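Local coordinates for probable ABC transporter extracellular-binding protein yckB (Bacillus subtilis, PDB 2IEE) that probably serves as the lipid-anchored, extracellular solute-binding component of a binding-protein-dependent ABC transport system, at residues T47-E52 against G235-L240; A58-L63 against K229-D234. One frame throughout, in Å; residues are numbered along the deposited sequence.

Contact 1. Residues T47-E52 against G235-L240; sequences TGYEVE and GSLTKL
This contact is a helix-helix packing in the lobe built around the parallel sheet of strands 22-27, 64-69 and 86-87. Y49 and E52, in the first turn of helix 49-60, meet L237 and L240 of helix 236-244. The Y49 ring presents an edge to the second helix. L237 O lies in the ring plane, 3.8 Å from Y49 CE1. The neighbouring ring atom, Y49 CD1, comes to 3.7 Å from L240 C. L240 also brings its CB to 4.0 Å from Y49 CE1. Thus the ring edge touches backbone as much as side chain. At the end of the ring, Y49 OH lies 4.0 Å from the L237 methyl CD2. Its hydrogen-bond partner is Y107 O, outside the two segments. The CG of Y49 is anti to its N (chi1 177°), which swings the ring out to the second helix. Replacing Y49 with an alanine would probably open a gap beside L237 and L240 and leave Y107 O without this donor. L240 packs beyond the ring on E52. Its CD2 methyl sits 3.8 Å from E52 CB, and its CD1 lies 4.0 Å from E52 O. Beyond CB the E52 chain turns away (chi1 -63°), and the carboxylate ends beside T47. T47 OG1 donates to E52 OE2 at 2.7 Å, reaching it from the anti side and 25° out of the carboxylate plane. The same oxygen has a salt bridge with R55. No hydrogen bond joins the two segments, so apolar and edge contacts do the joining. G48 and G235 are the N-cap residues of the two helices. Such packing of a C-terminal helix onto an early helix is consistent with the two-lobed fold of family 3 solute-binding proteins.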
loop_
_atom_site.group_PDB
_atom_site.type_symbol
_atom_site.label_atom_id
_atom_site.label_comp_id
_atom_site.label_asym_id
_atom_site.label_seq_id
_atom_site.Cartn_x
_atom_site.Cartn_y
_atom_site.Cartn_z
ATOM N N THR A 47 5.062 5.786 -11.873
ATOM C CA THR A 47 4.691 6.826 -10.932
ATOM C C THR A 47 3.969 6.222 -9.733
ATOM O O THR A 47 4.140 5.043 -9.449
ATOM C CB THR A 47 3.805 7.887 -11.640
ATOM O OG1 THR A 47 3.502 8.953 -10.734
ATOM C CG2 THR A 47 2.528 7.265 -12.148
ATOM N N GLY A 48 3.175 7.020 -9.026
ATOM C CA GLY A 48 2.473 6.501 -7.861
ATOM C C GLY A 48 2.966 7.148 -6.578
ATOM O O GLY A 48 4.094 7.646 -6.522
ATOM N N TYR A 49 2.136 7.130 -5.538
ATOM C CA TYR A 49 2.510 7.752 -4.276
ATOM C C TYR A 49 3.931 7.453 -3.778
ATOM O O TYR A 49 4.737 8.366 -3.630
ATOM C CB TYR A 49 1.505 7.386 -3.179
ATOM C CG TYR A 49 1.889 7.955 -1.832
ATOM C CD1 TYR A 49 1.895 9.329 -1.610
ATOM C CD2 TYR A 49 2.299 7.121 -0.801
ATOM C CE1 TYR A 49 2.306 9.856 -0.394
ATOM C CE2 TYR A 49 2.711 7.636 0.421
ATOM C CZ TYR A 49 2.713 8.999 0.619
ATOM O OH TYR A 49 3.130 9.501 1.826
ATOM N N GLU A 50 4.234 6.182 -3.522
ATOM C CA GLU A 50 5.548 5.802 -3.009
ATOM C C GLU A 50 6.688 6.133 -3.969
ATOM O O GLU A 50 7.747 6.599 -3.555
ATOM C CB GLU A 50 5.566 4.307 -2.652
ATOM C CG GLU A 50 6.883 3.854 -2.015
ATOM C CD GLU A 50 6.846 2.433 -1.478
ATOM O OE1 GLU A 50 5.991 1.643 -1.924
ATOM O OE2 GLU A 50 7.687 2.101 -0.619
ATOM N N VAL A 51 6.467 5.892 -5.254
ATOM C CA VAL A 51 7.474 6.182 -6.268
ATOM C C VAL A 51 7.820 7.670 -6.238
ATOM O O VAL A 51 8.994 8.040 -6.235
ATOM C CB VAL A 51 6.960 5.786 -7.674
ATOM C CG1 VAL A 51 7.844 6.369 -8.756
ATOM C CG2 VAL A 51 6.921 4.277 -7.791
ATOM N N GLU A 52 6.800 8.522 -6.194
ATOM C CA GLU A 52 7.033 9.959 -6.179
ATOM C C GLU A 52 7.671 10.412 -4.874
ATOM O O GLU A 52 8.480 11.337 -4.868
ATOM C CB GLU A 52 5.725 10.727 -6.428
ATOM C CG GLU A 52 5.084 10.489 -7.799
ATOM C CD GLU A 52 6.039 10.727 -8.964
ATOM O OE1 GLU A 52 6.898 11.633 -8.870
ATOM O OE2 GLU A 52 5.923 10.016 -9.985
ATOM N N GLY A 235 4.871 19.731 4.114
ATOM C CA GLY A 235 3.642 19.325 3.452
ATOM C C GLY A 235 3.767 18.564 2.144
ATOM O O GLY A 235 2.754 18.245 1.521
ATOM N N SER A 236 4.994 18.268 1.724
ATOM C CA SER A 236 5.220 17.536 0.482
ATOM C C SER A 236 4.599 16.143 0.519
ATOM O O SER A 236 4.000 15.695 -0.458
ATOM C CB SER A 236 6.719 17.416 0.204
ATOM O OG SER A 236 7.304 18.697 0.072
ATOM N N LEU A 237 4.748 15.452 1.643
ATOM C CA LEU A 237 4.179 14.117 1.770
ATOM C C LEU A 237 2.660 14.172 1.634
ATOM O O LEU A 237 2.071 13.442 0.837
ATOM C CB LEU A 237 4.558 13.494 3.119
ATOM C CG LEU A 237 5.992 12.981 3.277
ATOM C CD1 LEU A 237 6.157 12.368 4.652
ATOM C CD2 LEU A 237 6.292 11.938 2.208
ATOM N N THR A 238 2.025 15.042 2.416
ATOM C CA THR A 238 0.573 15.177 2.370
ATOM C C THR A 238 0.134 15.553 0.960
ATOM O O THR A 238 -0.866 15.046 0.458
ATOM C CB THR A 238 0.077 16.251 3.369
ATOM O OG1 THR A 238 0.400 15.839 4.701
ATOM C CG2 THR A 238 -1.432 16.430 3.261
ATOM N N LYS A 239 0.900 16.429 0.319
ATOM C CA LYS A 239 0.592 16.875 -1.038
ATOM C C LYS A 239 0.582 15.707 -2.019
ATOM O O LYS A 239 -0.346 15.561 -2.816
ATOM C CB LYS A 239 1.613 17.922 -1.489
ATOM C CG LYS A 239 1.369 18.483 -2.885
ATOM C CD LYS A 239 2.230 19.720 -3.118
ATOM C CE LYS A 239 1.888 20.405 -4.429
ATOM N NZ LYS A 239 2.605 21.702 -4.576
ATOM N N LEU A 240 1.615 14.873 -1.961
ATOM C CA LEU A 240 1.699 13.721 -2.854
ATOM C C LEU A 240 0.592 12.715 -2.543
ATOM O O LEU A 240 0.020 12.107 -3.447
ATOM C CB LEU A 240 3.074 13.057 -2.720
ATOM C CG LEU A 240 4.244 13.821 -3.346
ATOM C CD1 LEU A 240 5.556 13.194 -2.920
ATOM C CD2 LEU A 240 4.108 13.808 -4.869
#

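Contact 2. Residues A58-L63 against K229-D234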
loop_
_atom_site.group_PDB
_atom_site.type_symbol
_atom_site.label_atom_id
_atom_site.label_comp_id
_atom_site.label_asym_id
_atom_site.label_seq_id
_atom_site.Cartn_x
_atom_site.Cartn_y
_atom_site.Cartn_z
ATOM N N ALA A 58 14.932 11.667 -2.981
ATOM C CA ALA A 58 16.239 11.556 -3.611
ATOM C C ALA A 58 16.647 12.915 -4.170
ATOM O O ALA A 58 17.808 13.319 -4.067
ATOM C CB ALA A 58 16.200 10.517 -4.724
ATOM N N LYS A 59 15.686 13.622 -4.751
ATOM C CA LYS A 59 15.957 14.936 -5.316
ATOM C C LYS A 59 16.436 15.875 -4.214
ATOM O O LYS A 59 17.373 16.643 -4.413
ATOM C CB LYS A 59 14.700 15.508 -5.985
ATOM C CG LYS A 59 14.960 16.798 -6.754
ATOM C CD LYS A 59 13.681 17.412 -7.304
ATOM C CE LYS A 59 13.993 18.676 -8.099
ATOM N NZ LYS A 59 12.768 19.312 -8.664
ATOM N N ARG A 60 15.799 15.802 -3.047
ATOM C CA ARG A 60 16.183 16.643 -1.918
ATOM C C ARG A 60 17.652 16.393 -1.585
ATOM O O ARG A 60 18.332 17.273 -1.057
ATOM C CB ARG A 60 15.334 16.325 -0.676
ATOM C CG ARG A 60 13.845 16.634 -0.802
ATOM C CD ARG A 60 13.580 18.119 -1.028
ATOM N NE ARG A 60 12.173 18.390 -1.328
ATOM C CZ ARG A 60 11.229 18.594 -0.414
ATOM N NH1 ARG A 60 11.531 18.566 0.877
ATOM N NH2 ARG A 60 9.978 18.826 -0.794
ATOM N N LEU A 61 18.125 15.189 -1.900
ATOM C CA LEU A 61 19.499 14.791 -1.630
ATOM C C LEU A 61 20.407 14.918 -2.855
ATOM O O LEU A 61 21.451 14.275 -2.925
ATOM C CB LEU A 61 19.518 13.347 -1.118
ATOM C CG LEU A 61 18.745 13.118 0.187
ATOM C CD1 LEU A 61 18.565 11.633 0.443
ATOM C CD2 LEU A 61 19.483 13.780 1.335
ATOM N N GLY A 62 19.999 15.745 -3.815
ATOM C CA GLY A 62 20.784 15.944 -5.021
ATOM C C GLY A 62 21.008 14.675 -5.820
ATOM O O GLY A 62 22.018 14.542 -6.510
ATOM N N LEU A 63 20.067 13.740 -5.744
ATOM C CA LEU A 63 20.213 12.481 -6.465
ATOM C C LEU A 63 19.114 12.215 -7.482
ATOM O O LEU A 63 17.994 12.710 -7.366
ATOM C CB LEU A 63 20.238 11.305 -5.487
ATOM C CG LEU A 63 21.214 11.308 -4.310
ATOM C CD1 LEU A 63 20.893 10.117 -3.412
ATOM C CD2 LEU A 63 22.651 11.250 -4.808
ATOM N N LYS A 229 11.782 13.747 6.502
ATOM C CA LYS A 229 11.348 14.604 7.598
ATOM C C LYS A 229 11.095 16.012 7.069
ATOM O O LYS A 229 10.130 16.670 7.452
ATOM C CB LYS A 229 12.422 14.643 8.696
ATOM C CG LYS A 229 12.107 15.585 9.850
ATOM C CD LYS A 229 13.133 15.463 10.971
ATOM C CE LYS A 229 12.773 16.359 12.157
ATOM N NZ LYS A 229 13.704 16.174 13.310
ATOM N N GLU A 230 11.979 16.463 6.186
ATOM C CA GLU A 230 11.870 17.778 5.577
ATOM C C GLU A 230 10.576 17.851 4.764
ATOM O O GLU A 230 9.894 18.879 4.748
ATOM C CB GLU A 230 13.081 18.018 4.672
ATOM C CG GLU A 230 13.124 19.364 3.979
ATOM C CD GLU A 230 14.343 19.496 3.077
ATOM O OE1 GLU A 230 15.480 19.497 3.601
ATOM O OE2 GLU A 230 14.166 19.590 1.842
HETATM N N MSE A 231 10.250 16.749 4.094
HETATM C CA MSE A 231 9.046 16.661 3.274
HETATM C C MSE A 231 7.815 16.580 4.168
HETATM O O MSE A 231 6.757 17.136 3.859
HETATM C CB MSE A 231 9.125 15.432 2.365
HETATM C CG MSE A 231 10.082 15.594 1.190
HETATM SE SE MSE A 231 10.402 13.921 0.264
HETATM C CE MSE A 231 8.715 13.777 -0.670
ATOM N N SER A 232 7.969 15.890 5.291
ATOM C CA SER A 232 6.892 15.735 6.250
ATOM C C SER A 232 6.509 17.079 6.853
ATOM O O SER A 232 5.327 17.361 7.066
ATOM C CB SER A 232 7.322 14.785 7.365
ATOM O OG SER A 232 6.296 14.663 8.330
ATOM N N LYS A 233 7.514 17.909 7.116
ATOM C CA LYS A 233 7.293 19.219 7.717
ATOM C C LYS A 233 6.791 20.290 6.748
ATOM O O LYS A 233 6.030 21.168 7.153
ATOM C CB LYS A 233 8.576 19.698 8.409
ATOM C CG LYS A 233 9.088 18.725 9.467
ATOM C CD LYS A 233 10.482 19.076 9.978
ATOM C CE LYS A 233 10.458 20.234 10.960
ATOM N NZ LYS A 233 11.793 20.446 11.603
ATOM N N ASP A 234 7.199 20.239 5.481
ATOM C CA ASP A 234 6.723 21.255 4.546
ATOM C C ASP A 234 5.458 20.874 3.781
ATOM O O ASP A 234 5.020 21.609 2.901
ATOM C CB ASP A 234 7.814 21.662 3.558
ATOM C CG ASP A 234 8.198 20.552 2.604
ATOM O OD1 ASP A 234 7.399 19.613 2.397
ATOM O OD2 ASP A 234 9.308 20.640 2.041
#
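The guanidinium of R60 has the CG of M231 over one face, 3.2 Å above the plane and offset toward the rim. M231 is a selenomethionine here. The atom beneath the methylene is mainly R60 NH1, 3.3 Å from M231 CG. Two carboxylates reach the same nitrogen obliquely, neither squarely over a face nor at the edge. R60 NH1 donates to E230 OE2 at 3.0 Å, and the bond is bent, with an angle of 136° at the hydrogen. R60 NH1 comes to E230 OE2 on the anti side of the carboxylate. The E230 carboxylate is nearly parallel to the guanidinium, with 15° between the planes. A second bond, from R60 NH1 to D234 OD2, is weak at 3.3 Å. There the planes are turned 64° apart. Both pairs are salt bridges, so one nitrogen serves two acids set one helical turn apart. E230 reaches across because its chain is extended beyond CG, with CG anti to the backbone N. R60 bends at chi2, and its CD also comes to 3.3 Å from E230 OE2. The other nitrogens of R60 have partners outside the two segments. NE forms a salt bridge with E56, and NH2 is hydrogen-bonded to S236, which also bonds D234 OD1. The guanidinium is therefore gripped from several directions, which should limit its rotation. The negative charges gathered here probably stabilise its positive charge. Just beyond R60 a Schellman motif closes helix 49-60, with positive-phi G62 as its C-prime residue: L63 N bonds A58 O and G62 N bonds K59 O, each at 2.8 Å. Together, R60, E230 and D234 form a salt-bridge network that ties the C-terminal end of helix 49-60 to the last turns of helix 218-234.

In the fold
Along the chain the segments come in the order 47-52, 58-63, 229-234 and 235-240, so contact 1 brackets contact 2. Their centres are about 11 Å apart, on the same side of the chain's centre. Helix 49-60 serves both: its start belongs to contact 1 and its end to contact 2. The partner helices, 218-234 and 236-244, follow each other in the chain, with G235 between them. The two contacts touch, for L240 CD1 packs 3.9 Å from M231 CE. Contact 2 lies farther out, about 21 Å from the chain's centre against about 13 Å. Together they fasten a C-terminal helix pair to an early helix, bringing distant parts of the chain into one lobe.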